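Local atomic coordinates of putative phosphomethylpyrimidine kinase (Bacteroides thetaiotaomicron, PDB entry 3MBH), a protein that binds pyridoxal and probably phosphorylates it with ATP, as expected of a pyridoxal kinase of the ribokinase clan. Residues P29-S33 against M34-V38; L46-H49 against T50-G54; P65-I68 against A69-K73; L86-P89 against R90-Q93. All coordinates share one frame; numbering follows the deposited sequence. Where two conformers were deposited one is given.

Interaction 1. Residues P29-S33 against M34-V38; sequences PILSS and MGFQV
The ring of Phe-36 leans obliquely against the helix end at Leu-31, whose carbonyl O lies 3.7 Å from Phe-36 CD2, while Leu-31 CD2 reaches the same ring carbon at 4.3 Å. That carbonyl is also gripped by the backbone, for Phe-36 N donates to Leu-31 O at 3.0 Å. Together with the bond from Gly-35 N to Ser-32 O, this closes a Schellman motif. Glycine suits the place because its phi is positive (105°), and a CB there would jam against the preceding carbonyl.

Met-34, present as selenomethionine, runs alongside Ile-30, with SE 3.8 Å from Ile-30 CG2; a long flexible chain can follow the neighbouring branch. Farther on, Val-38 crosses Leu-31 at about a right angle, and its CG2 presses tightly on Leu-31 CB (3.5 Å). A water accepts from Val-38 N and donates to Ser-32 OG, which is also bonded to Ile-28 O.

The turn thus joins helix 24-33 to strand 37-40 in a beta-alpha-beta unit that begins with strand 9-17. Val-38 packs on Ala-12 of that first strand, Ile-30 faces helices 223-236 and 241-257, and Ser-32 touches Pro-29 of the second subunit.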
loop_
_atom_site.group_PDB
_atom_site.type_symbol
_atom_site.label_atom_id
_atom_site.label_comp_id
_atom_site.label_asym_id
_atom_site.label_seq_id
_atom_site.Cartn_x
_atom_site.Cartn_y
_atom_site.Cartn_z
ATOM N N PRO A 29 -5.137 -13.373 14.565
ATOM C CA PRO A 29 -4.806 -12.706 13.283
ATOM C C PRO A 29 -5.238 -11.242 13.182
ATOM O O PRO A 29 -4.493 -10.398 12.643
ATOM C CB PRO A 29 -5.545 -13.546 12.226
ATOM C CG PRO A 29 -6.283 -14.549 12.915
ATOM C CD PRO A 29 -6.002 -14.542 14.373
ATOM N N ILE A 30 -6.428 -10.924 13.689
ATOM C CA ILE A 30 -6.923 -9.547 13.596
ATOM C C ILE A 30 -6.048 -8.600 14.447
ATOM O O ILE A 30 -5.503 -7.618 13.941
ATOM C CB ILE A 30 -8.358 -9.453 14.024
ATOM C CG1 ILE A 30 -9.230 -10.163 12.966
ATOM C CG2 ILE A 30 -8.752 -7.923 14.261
ATOM C CD1 ILE A 30 -10.769 -10.166 13.286
ATOM N N LEU A 31 -5.888 -8.905 15.725
ATOM C CA LEU A 31 -5.163 -8.003 16.600
ATOM C C LEU A 31 -3.672 -7.960 16.216
ATOM O O LEU A 31 -3.099 -6.903 16.270
ATOM C CB LEU A 31 -5.383 -8.316 18.101
ATOM C CG LEU A 31 -6.804 -8.006 18.630
ATOM C CD1 LEU A 31 -7.064 -8.625 19.984
ATOM C CD2 LEU A 31 -7.060 -6.473 18.678
ATOM N N SER A 32 -3.046 -9.089 15.826
ATOM C CA SER A 32 -1.664 -9.045 15.354
ATOM C C SER A 32 -1.547 -8.104 14.140
ATOM O O SER A 32 -0.620 -7.307 14.065
ATOM C CB SER A 32 -1.155 -10.398 14.876
ATOM O OG SER A 32 -1.340 -11.398 15.844
ATOM N N SER A 33 -2.471 -8.233 13.190
ATOM C CA SER A 33 -2.500 -7.373 11.999
ATOM C C SER A 33 -2.613 -5.912 12.413
ATOM O O SER A 33 -1.967 -5.046 11.832
ATOM C CB SER A 33 -3.652 -7.769 11.068
ATOM O OG SER A 33 -3.465 -9.103 10.605
HETATM N N MSE A 34 -3.356 -5.656 13.481
HETATM C CA MSE A 34 -3.563 -4.304 13.939
HETATM C C MSE A 34 -2.397 -3.814 14.791
HETATM O O MSE A 34 -2.416 -2.667 15.229
HETATM C CB MSE A 34 -4.865 -4.175 14.685
HETATM C CG MSE A 34 -6.088 -4.431 13.730
HETATM SE SE MSE A 34 -7.793 -4.243 14.611
HETATM C CE MSE A 34 -7.922 -2.326 14.454
ATOM N N GLY A 35 -1.387 -4.652 15.002
ATOM C CA GLY A 35 -0.165 -4.194 15.637
ATOM C C GLY A 35 0.037 -4.597 17.071
ATOM O O GLY A 35 0.956 -4.107 17.706
ATOM N N PHE A 36 -0.782 -5.525 17.573
ATOM C CA PHE A 36 -0.760 -5.905 18.982
ATOM C C PHE A 36 -0.313 -7.327 19.100
ATOM O O PHE A 36 -0.627 -8.126 18.221
ATOM C CB PHE A 36 -2.141 -5.727 19.600
ATOM C CG PHE A 36 -2.638 -4.333 19.468
ATOM C CD1 PHE A 36 -2.096 -3.332 20.259
ATOM C CD2 PHE A 36 -3.561 -3.993 18.492
ATOM C CE1 PHE A 36 -2.489 -2.020 20.094
ATOM C CE2 PHE A 36 -3.949 -2.711 18.321
ATOM C CZ PHE A 36 -3.429 -1.714 19.124
ATOM N N GLN A 37 0.473 -7.631 20.135
ATOM C CA GLN A 37 0.777 -9.022 20.453
ATOM C C GLN A 37 -0.385 -9.616 21.285
ATOM O O GLN A 37 -0.799 -9.009 22.260
ATOM C CB GLN A 37 2.086 -9.144 21.253
ATOM C CG GLN A 37 2.363 -10.592 21.616
ATOM C CD GLN A 37 3.677 -10.774 22.383
ATOM O OE1 GLN A 37 4.274 -9.823 22.809
ATOM N NE2 GLN A 37 4.132 -12.013 22.498
ATOM N N VAL A 38 -0.901 -10.766 20.865
ATOM C CA VAL A 38 -1.977 -11.451 21.526
ATOM C C VAL A 38 -1.364 -12.628 22.284
ATOM O O VAL A 38 -0.614 -13.450 21.710
ATOM C CB VAL A 38 -2.975 -11.979 20.538
ATOM C CG1 VAL A 38 -4.033 -12.818 21.225
ATOM C CG2 VAL A 38 -3.564 -10.824 19.711
HETATM O O HOH W 1 0.138 -11.679 18.268
#

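Interaction 2. Residues L46-H49 against T50-G54; sequences LSNH and TQYPG. With PXL (3-hydroxy-5-(hydroxymethyl)-2-methylisonicotinaldehyde), chain G.
Asn-48 ND2 closes the loop by donating to Gly-54 O at 2.8 Å in an almost straight bond (174°), the acceptor lying in the plane of the amide. The same nitrogen also donates to His-49 O, so one amide holds two carbonyls in place, which is what asparagine does well in a buried loop. Asn-48 OD1 receives the hydroxyl of Ser-47.

Beside this, Thr-50 grips the pyridoxal phenolic oxygen O3 twice, through its backbone N at 2.8 Å and through OG1 at 2.6 Å. OG1 sits between the backbone N and the carbonyl carbon (chi1 64°), which lets both groups reach the one oxygen. Gln-51 NE2 adds a longer bond, 3.1 Å, to pyridoxal O4A, and Asp-225 also bonds the ligand.

His-49 uses both ring nitrogens: ND1 accepts from Gln-51 N in the ring plane, and NE2 is bonded to Arg-267 O. With its edge so occupied, the imidazole offers a face to Tyr-52 in an offset stack, centroids 4.6 Å apart and planes at 24°. A type I turn from His-49 to Tyr-52, with a weak closing bond, brings the rings together. Leu-46 CD2 touches Thr-50 CG2 at 3.6 Å and equally the methyl carbon C2A of pyridoxal, an apolar wall for an apolar substituent.

The loop leaves strand 44-46 and leads to strand 57-59; Leu-46 packs against Asp-15 and Ser-17 of strand 9-17, and Tyr-52 meets Leu-74 of the second subunit.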
loop_
_atom_site.group_PDB
_atom_site.type_symbol
_atom_site.label_atom_id
_atom_site.label_comp_id
_atom_site.label_asym_id
_atom_site.label_seq_id
_atom_site.Cartn_x
_atom_site.Cartn_y
_atom_site.Cartn_z
ATOM N N LEU A 46 -11.348 -27.092 21.248
ATOM C CA LEU A 46 -12.382 -27.742 20.457
ATOM C C LEU A 46 -11.893 -28.029 19.041
ATOM O O LEU A 46 -11.120 -27.262 18.485
ATOM C CB LEU A 46 -13.663 -26.862 20.396
ATOM C CG LEU A 46 -14.366 -26.399 21.709
ATOM C CD1 LEU A 46 -13.720 -25.141 22.332
ATOM C CD2 LEU A 46 -15.862 -26.084 21.432
ATOM N N SER A 47 -12.438 -29.077 18.420
ATOM C CA SER A 47 -12.192 -29.400 17.029
ATOM C C SER A 47 -12.741 -28.310 16.082
ATOM O O SER A 47 -12.210 -28.082 14.960
ATOM C CB SER A 47 -12.856 -30.743 16.698
ATOM O OG SER A 47 -14.273 -30.734 16.897
ATOM N N ASN A 48 -13.820 -27.674 16.536
ATOM C CA ASN A 48 -14.580 -26.721 15.755
ATOM C C ASN A 48 -15.609 -26.040 16.643
ATOM O O ASN A 48 -15.911 -26.541 17.730
ATOM C CB ASN A 48 -15.285 -27.426 14.594
ATOM C CG ASN A 48 -16.084 -28.659 15.012
ATOM O OD1 ASN A 48 -15.616 -29.804 14.864
ATOM N ND2 ASN A 48 -17.315 -28.450 15.471
ATOM N N HIS A 49 -16.226 -24.961 16.159
ATOM C CA HIS A 49 -17.171 -24.246 17.015
ATOM C C HIS A 49 -18.427 -25.088 17.280
ATOM O O HIS A 49 -18.674 -26.121 16.615
ATOM C CB HIS A 49 -17.501 -22.826 16.477
ATOM C CG HIS A 49 -18.184 -22.817 15.140
ATOM N ND1 HIS A 49 -19.398 -23.425 14.912
ATOM C CD2 HIS A 49 -17.804 -22.281 13.963
ATOM C CE1 HIS A 49 -19.735 -23.249 13.644
ATOM N NE2 HIS A 49 -18.777 -22.570 13.042
ATOM N N THR A 50 -19.209 -24.657 18.278
ATOM C CA THR A 50 -20.381 -25.426 18.746
ATOM C C THR A 50 -21.676 -25.227 17.945
ATOM O O THR A 50 -22.731 -25.739 18.323
ATOM C CB THR A 50 -20.640 -25.128 20.230
ATOM O OG1 THR A 50 -20.977 -23.746 20.390
ATOM C CG2 THR A 50 -19.417 -25.470 21.072
ATOM N N GLN A 51 -21.622 -24.507 16.831
ATOM C CA GLN A 51 -22.764 -24.418 15.916
ATOM C C GLN A 51 -22.688 -25.454 14.774
ATOM O O GLN A 51 -23.565 -25.560 13.942
ATOM C CB GLN A 51 -22.934 -23.003 15.403
ATOM C CG GLN A 51 -23.129 -21.956 16.527
ATOM C CD GLN A 51 -23.505 -20.577 16.012
ATOM O OE1 GLN A 51 -24.522 -20.436 15.329
ATOM N NE2 GLN A 51 -22.732 -19.539 16.385
ATOM N N TYR A 52 -21.614 -26.225 14.723
ATOM C CA TYR A 52 -21.630 -27.460 13.960
ATOM C C TYR A 52 -22.437 -28.537 14.734
ATOM O O TYR A 52 -22.644 -28.451 15.969
ATOM C CB TYR A 52 -20.180 -27.932 13.691
ATOM C CG TYR A 52 -19.455 -27.225 12.546
ATOM C CD1 TYR A 52 -19.706 -27.562 11.236
ATOM C CD2 TYR A 52 -18.519 -26.242 12.794
ATOM C CE1 TYR A 52 -19.042 -26.949 10.199
ATOM C CE2 TYR A 52 -17.857 -25.602 11.767
ATOM C CZ TYR A 52 -18.110 -25.963 10.475
ATOM O OH TYR A 52 -17.450 -25.345 9.479
ATOM N N PRO A 53 -22.869 -29.592 14.031
ATOM C CA PRO A 53 -23.657 -30.590 14.765
ATOM C C PRO A 53 -22.895 -31.244 15.938
ATOM O O PRO A 53 -23.496 -31.597 16.941
ATOM C CB PRO A 53 -24.037 -31.619 13.701
ATOM C CG PRO A 53 -23.744 -30.954 12.369
ATOM C CD PRO A 53 -22.775 -29.857 12.585
ATOM N N GLY A 54 -21.582 -31.360 15.861
ATOM C CA GLY A 54 -20.847 -32.011 16.926
ATOM C C GLY A 54 -19.487 -31.316 17.048
ATOM O O GLY A 54 -19.081 -30.518 16.176
HETATM O OP4 PXL G . -17.692 -16.313 20.140
HETATM C C5A PXL G . -18.429 -17.300 19.437
HETATM C C5 PXL G . -17.874 -18.682 19.799
HETATM C C6 PXL G . -16.645 -18.923 20.379
HETATM N N1 PXL G . -16.240 -20.153 20.694
HETATM C C2 PXL G . -16.913 -21.299 20.459
HETATM C C3 PXL G . -18.232 -21.174 19.825
HETATM C C4 PXL G . -18.717 -19.807 19.520
HETATM C C4A PXL G . -19.977 -19.516 18.840
HETATM O O4A PXL G . -20.459 -20.480 18.334
HETATM O O3 PXL G . -19.049 -22.209 19.570
HETATM C C2A PXL G . -16.221 -22.594 20.853
#

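Interaction 3. Residues P65-I68 against A69-K73; sequences PKII and AEWKK
Four backbone bonds, Ala-69 N to Pro-65 O, Glu-70 N to Lys-66 O, Trp-71 N to Ile-67 O and Lys-72 N to Ile-68 O, make this a plain alpha-helical contact, all within helix 64-73. Lys-72 N to Ile-68 O is 2.9 Å, whereas Glu-70 N to Lys-66 O is longer, 3.3 Å. Lys-66 O has a second partner, a water that also donates to Glu-70 OE2.

One turn apart, Ile-67 and Trp-71 run side by side on the buried flank. With CG1 of Ile-67 beside the backbone N (chi1 -68°), CG2 lies opposite that N and comes over the face of the indole in a CH-pi contact, 3.9 Å from the centroid of the six-membered ring of Trp-71. A branched residue suits this place because one methyl can cover the ring while the other branch packs elsewhere. Trp-71 NE1 is bonded to Ser-47 O of the second subunit.

Ile-68 faces Ile-94 and Phe-98 of helix 91-102, and Lys-72 stretches alongside it to a salt bridge with Asp-101. Glu-70 folds back at chi2 (-56°), and a salt bridge joins Lys-73 NZ to Glu-70 OE2 at 3.2 Å, on the syn side.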
loop_
_atom_site.group_PDB
_atom_site.type_symbol
_atom_site.label_atom_id
_atom_site.label_comp_id
_atom_site.label_asym_id
_atom_site.label_seq_id
_atom_site.Cartn_x
_atom_site.Cartn_y
_atom_site.Cartn_z
ATOM N N PRO A 65 -5.418 -21.281 36.092
ATOM C CA PRO A 65 -4.658 -20.751 37.241
ATOM C C PRO A 65 -3.155 -21.052 37.146
ATOM O O PRO A 65 -2.322 -20.273 37.625
ATOM C CB PRO A 65 -5.292 -21.458 38.474
ATOM C CG PRO A 65 -6.694 -21.873 37.959
ATOM C CD PRO A 65 -6.436 -22.257 36.506
ATOM N N LYS A 66 -2.813 -22.188 36.550
ATOM C CA LYS A 66 -1.399 -22.573 36.424
ATOM C C LYS A 66 -0.682 -21.630 35.461
ATOM O O LYS A 66 0.459 -21.188 35.744
ATOM C CB LYS A 66 -1.297 -24.027 35.952
ATOM C CG LYS A 66 -1.884 -25.033 36.970
ATOM C CD LYS A 66 -1.728 -26.466 36.426
ATOM C CE LYS A 66 -2.240 -27.480 37.379
ATOM N NZ LYS A 66 -2.334 -28.750 36.674
ATOM N N ILE A 67 -1.368 -21.259 34.377
ATOM C CA ILE A 67 -0.841 -20.295 33.425
ATOM C C ILE A 67 -0.718 -18.899 34.069
ATOM O O ILE A 67 0.336 -18.268 34.012
ATOM C CB ILE A 67 -1.697 -20.230 32.143
ATOM C CG1 ILE A 67 -1.563 -21.544 31.344
ATOM C CG2 ILE A 67 -1.283 -19.046 31.296
ATOM C CD1 ILE A 67 -2.711 -21.717 30.251
ATOM N N ILE A 68 -1.789 -18.421 34.694
ATOM C CA ILE A 68 -1.757 -17.123 35.405
ATOM C C ILE A 68 -0.564 -17.058 36.380
ATOM O O ILE A 68 0.172 -16.042 36.430
ATOM C CB ILE A 68 -3.094 -16.893 36.094
ATOM C CG1 ILE A 68 -4.188 -16.674 35.026
ATOM C CG2 ILE A 68 -3.041 -15.701 37.106
ATOM C CD1 ILE A 68 -5.664 -16.764 35.564
ATOM N N ALA A 69 -0.298 -18.148 37.089
ATOM C CA ALA A 69 0.744 -18.160 38.082
ATOM C C ALA A 69 2.111 -17.936 37.446
ATOM O O ALA A 69 2.931 -17.187 38.009
ATOM C CB ALA A 69 0.737 -19.455 38.910
ATOM N N GLU A 70 2.326 -18.531 36.262
ATOM C CA GLU A 70 3.584 -18.341 35.550
ATOM C C GLU A 70 3.673 -16.915 35.046
ATOM O O GLU A 70 4.740 -16.299 35.091
ATOM C CB GLU A 70 3.718 -19.303 34.361
ATOM C CG GLU A 70 3.771 -20.763 34.726
ATOM C CD GLU A 70 4.883 -21.079 35.706
ATOM O OE1 GLU A 70 6.005 -20.619 35.499
ATOM O OE2 GLU A 70 4.638 -21.798 36.703
ATOM N N TRP A 71 2.550 -16.383 34.570
ATOM C CA TRP A 71 2.553 -15.023 34.057
ATOM C C TRP A 71 2.945 -14.021 35.163
ATOM O O TRP A 71 3.681 -13.051 34.933
ATOM C CB TRP A 71 1.217 -14.716 33.460
ATOM C CG TRP A 71 1.010 -15.338 32.094
ATOM C CD1 TRP A 71 1.906 -16.073 31.361
ATOM C CD2 TRP A 71 -0.159 -15.210 31.276
ATOM N NE1 TRP A 71 1.343 -16.425 30.156
ATOM C CE2 TRP A 71 0.079 -15.912 30.083
ATOM C CE3 TRP A 71 -1.405 -14.612 31.460
ATOM C CZ2 TRP A 71 -0.885 -15.996 29.074
ATOM C CZ3 TRP A 71 -2.320 -14.679 30.491
ATOM C CH2 TRP A 71 -2.085 -15.367 29.300
ATOM N N LYS A 72 2.491 -14.301 36.382
ATOM C CA LYS A 72 2.880 -13.480 37.515
ATOM C C LYS A 72 4.360 -13.604 37.772
ATOM O O LYS A 72 4.981 -12.589 38.017
ATOM C CB LYS A 72 2.106 -13.841 38.778
ATOM C CG LYS A 72 0.617 -13.497 38.725
ATOM C CD LYS A 72 -0.038 -13.499 40.119
ATOM C CE LYS A 72 -1.538 -13.303 39.966
ATOM N NZ LYS A 72 -2.218 -13.404 41.233
ATOM N N LYS A 73 4.926 -14.819 37.711
ATOM C CA LYS A 73 6.374 -14.991 37.918
ATOM C C LYS A 73 7.164 -14.291 36.851
ATOM O O LYS A 73 8.212 -13.768 37.156
ATOM C CB LYS A 73 6.852 -16.436 37.883
ATOM C CG LYS A 73 6.264 -17.328 38.902
ATOM C CD LYS A 73 6.693 -18.766 38.618
ATOM C CE LYS A 73 6.223 -19.716 39.697
ATOM N NZ LYS A 73 6.412 -21.133 39.274
HETATM O O HOH W 2 2.053 -22.829 37.144
#

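Interaction 4. Residues L86-P89 against R90-Q93; sequences LGSP and RQIQ
Among the hydrogen bonds, Gly-87 N donates to Gln-91 OE1 at 2.9 Å, from above the plane of the amide. The glutamine chain, extended beyond CG, lies back along the loop to get there. Glycine is fitting at 87, since a CB would clash with Gln-91 NE2; that nitrogen is satisfied by Thr-43 O and Thr-61 OG1. Gln-91 N returns a bond to Ser-88 O at 3.2 Å, closing a type I turn, and Ile-92 N makes a weak one to Pro-89 O. A water bridges Pro-89 O and Gln-93 N, standing in where the helix is just starting. Ser-88 OG accepts a weak bond from Arg-90 N at 3.2 Å, its chi1 of 79° turning the hydroxyl toward the helix; its stronger partner is Thr-61 OG1.

As for charge, Arg-90 bends at chi3 (-75°), bringing its guanidinium face over Ser-88 OG, which stands 3.4 Å off the plane. The group is held by a salt bridge from NH2 to Asp-59.

Between the two segments the apolar packing is one crossing, Leu-86 CD1 on Ile-92 CD1 at 3.5 Å, the two chains meeting at about a right angle. Ile-92 also packs on Met-129 of helix 127-136, while Leu-86 touches Thr-43.

Proline at 89, which has no N-H to leave unpaired in the first turn, and a serine just before it are typical of helix starts: the turn, which follows strand 80-83, leads into helix 91-102, with Ser-88 giving a weak capping bond.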
loop_
_atom_site.group_PDB
_atom_site.type_symbol
_atom_site.label_atom_id
_atom_site.label_comp_id
_atom_site.label_asym_id
_atom_site.label_seq_id
_atom_site.Cartn_x
_atom_site.Cartn_y
_atom_site.Cartn_z
ATOM N N LEU A 86 -15.987 -18.830 27.332
ATOM C CA LEU A 86 -15.387 -19.470 28.501
ATOM C C LEU A 86 -15.805 -20.928 28.588
ATOM O O LEU A 86 -16.870 -21.320 28.126
ATOM C CB LEU A 86 -15.810 -18.747 29.785
ATOM C CG LEU A 86 -15.538 -17.251 29.786
ATOM C CD1 LEU A 86 -15.998 -16.573 31.127
ATOM C CD2 LEU A 86 -14.069 -16.926 29.522
ATOM N N GLY A 87 -14.956 -21.745 29.150
ATOM C CA GLY A 87 -15.150 -23.194 29.116
ATOM C C GLY A 87 -15.934 -23.856 30.241
ATOM O O GLY A 87 -16.262 -25.035 30.137
ATOM N N SER A 88 -16.210 -23.125 31.330
ATOM C CA SER A 88 -17.092 -23.622 32.367
ATOM C C SER A 88 -17.554 -22.433 33.221
ATOM O O SER A 88 -16.972 -21.369 33.183
ATOM C CB SER A 88 -16.372 -24.669 33.268
ATOM O OG SER A 88 -15.524 -24.006 34.222
ATOM N N PRO A 89 -18.586 -22.613 34.028
ATOM C CA PRO A 89 -18.968 -21.515 34.930
ATOM C C PRO A 89 -17.931 -21.135 35.992
ATOM O O PRO A 89 -17.972 -20.015 36.511
ATOM C CB PRO A 89 -20.268 -22.009 35.572
ATOM C CG PRO A 89 -20.736 -23.099 34.611
ATOM C CD PRO A 89 -19.540 -23.720 34.022
ATOM N N ARG A 90 -17.037 -22.060 36.327
ATOM C CA ARG A 90 -15.960 -21.810 37.279
ATOM C C ARG A 90 -14.952 -20.751 36.749
ATOM O O ARG A 90 -14.221 -20.146 37.498
ATOM C CB ARG A 90 -15.236 -23.124 37.611
ATOM C CG ARG A 90 -16.081 -24.054 38.432
ATOM C CD ARG A 90 -15.599 -25.491 38.545
ATOM N NE ARG A 90 -15.854 -26.206 37.281
ATOM C CZ ARG A 90 -14.918 -26.693 36.478
ATOM N NH1 ARG A 90 -13.636 -26.635 36.795
ATOM N NH2 ARG A 90 -15.279 -27.327 35.371
ATOM N N GLN A 91 -14.911 -20.559 35.448
ATOM C CA GLN A 91 -13.961 -19.631 34.873
ATOM C C GLN A 91 -14.299 -18.194 35.164
ATOM O O GLN A 91 -13.412 -17.371 35.196
ATOM C CB GLN A 91 -13.818 -19.829 33.353
ATOM C CG GLN A 91 -13.320 -21.227 33.026
ATOM C CD GLN A 91 -12.892 -21.415 31.592
ATOM O OE1 GLN A 91 -12.918 -20.465 30.809
ATOM N NE2 GLN A 91 -12.553 -22.656 31.226
ATOM N N ILE A 92 -15.557 -17.890 35.430
ATOM C CA ILE A 92 -15.893 -16.482 35.606
ATOM C C ILE A 92 -15.088 -15.875 36.758
ATOM O O ILE A 92 -14.464 -14.838 36.602
ATOM C CB ILE A 92 -17.372 -16.206 35.737
ATOM C CG1 ILE A 92 -18.003 -16.192 34.330
ATOM C CG2 ILE A 92 -17.572 -14.811 36.459
ATOM C CD1 ILE A 92 -18.201 -17.646 33.670
ATOM N N GLN A 93 -15.000 -16.578 37.862
ATOM C CA GLN A 93 -14.311 -16.023 39.030
ATOM C C GLN A 93 -12.794 -16.024 38.872
ATOM O O GLN A 93 -12.111 -15.138 39.345
ATOM C CB GLN A 93 -14.733 -16.739 40.303
ATOM C CG GLN A 93 -15.962 -16.169 40.952
ATOM C CD GLN A 93 -15.850 -14.652 41.335
ATOM O OE1 GLN A 93 -14.820 -14.162 41.837
ATOM N NE2 GLN A 93 -16.913 -13.931 41.064
HETATM O O HOH W 3 -17.151 -18.601 38.476
#

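In the fold
Interactions 1 and 2 are buried, whereas interactions 3 and 4 are partly exposed. They sample different parts of the chain: a helix end in interaction 1, a pyridoxal-binding loop in interaction 2, a regular helix in interaction 3, and a helix start in interaction 4. Pyridoxal is bonded by interaction 2 alone of the four, and its chemistry is accordingly polar; interaction 1 relies on backbone bonds and apolar packing. Helices 64-73 and 91-102 touch through Ile-68 and Ile-94, while the centres of interactions 3 and 4 are about 17 Å apart. Interactions 1, 2 and 3 touch the second subunit, and interaction 3 of one subunit meets Ser-47 of the other, in interaction 2.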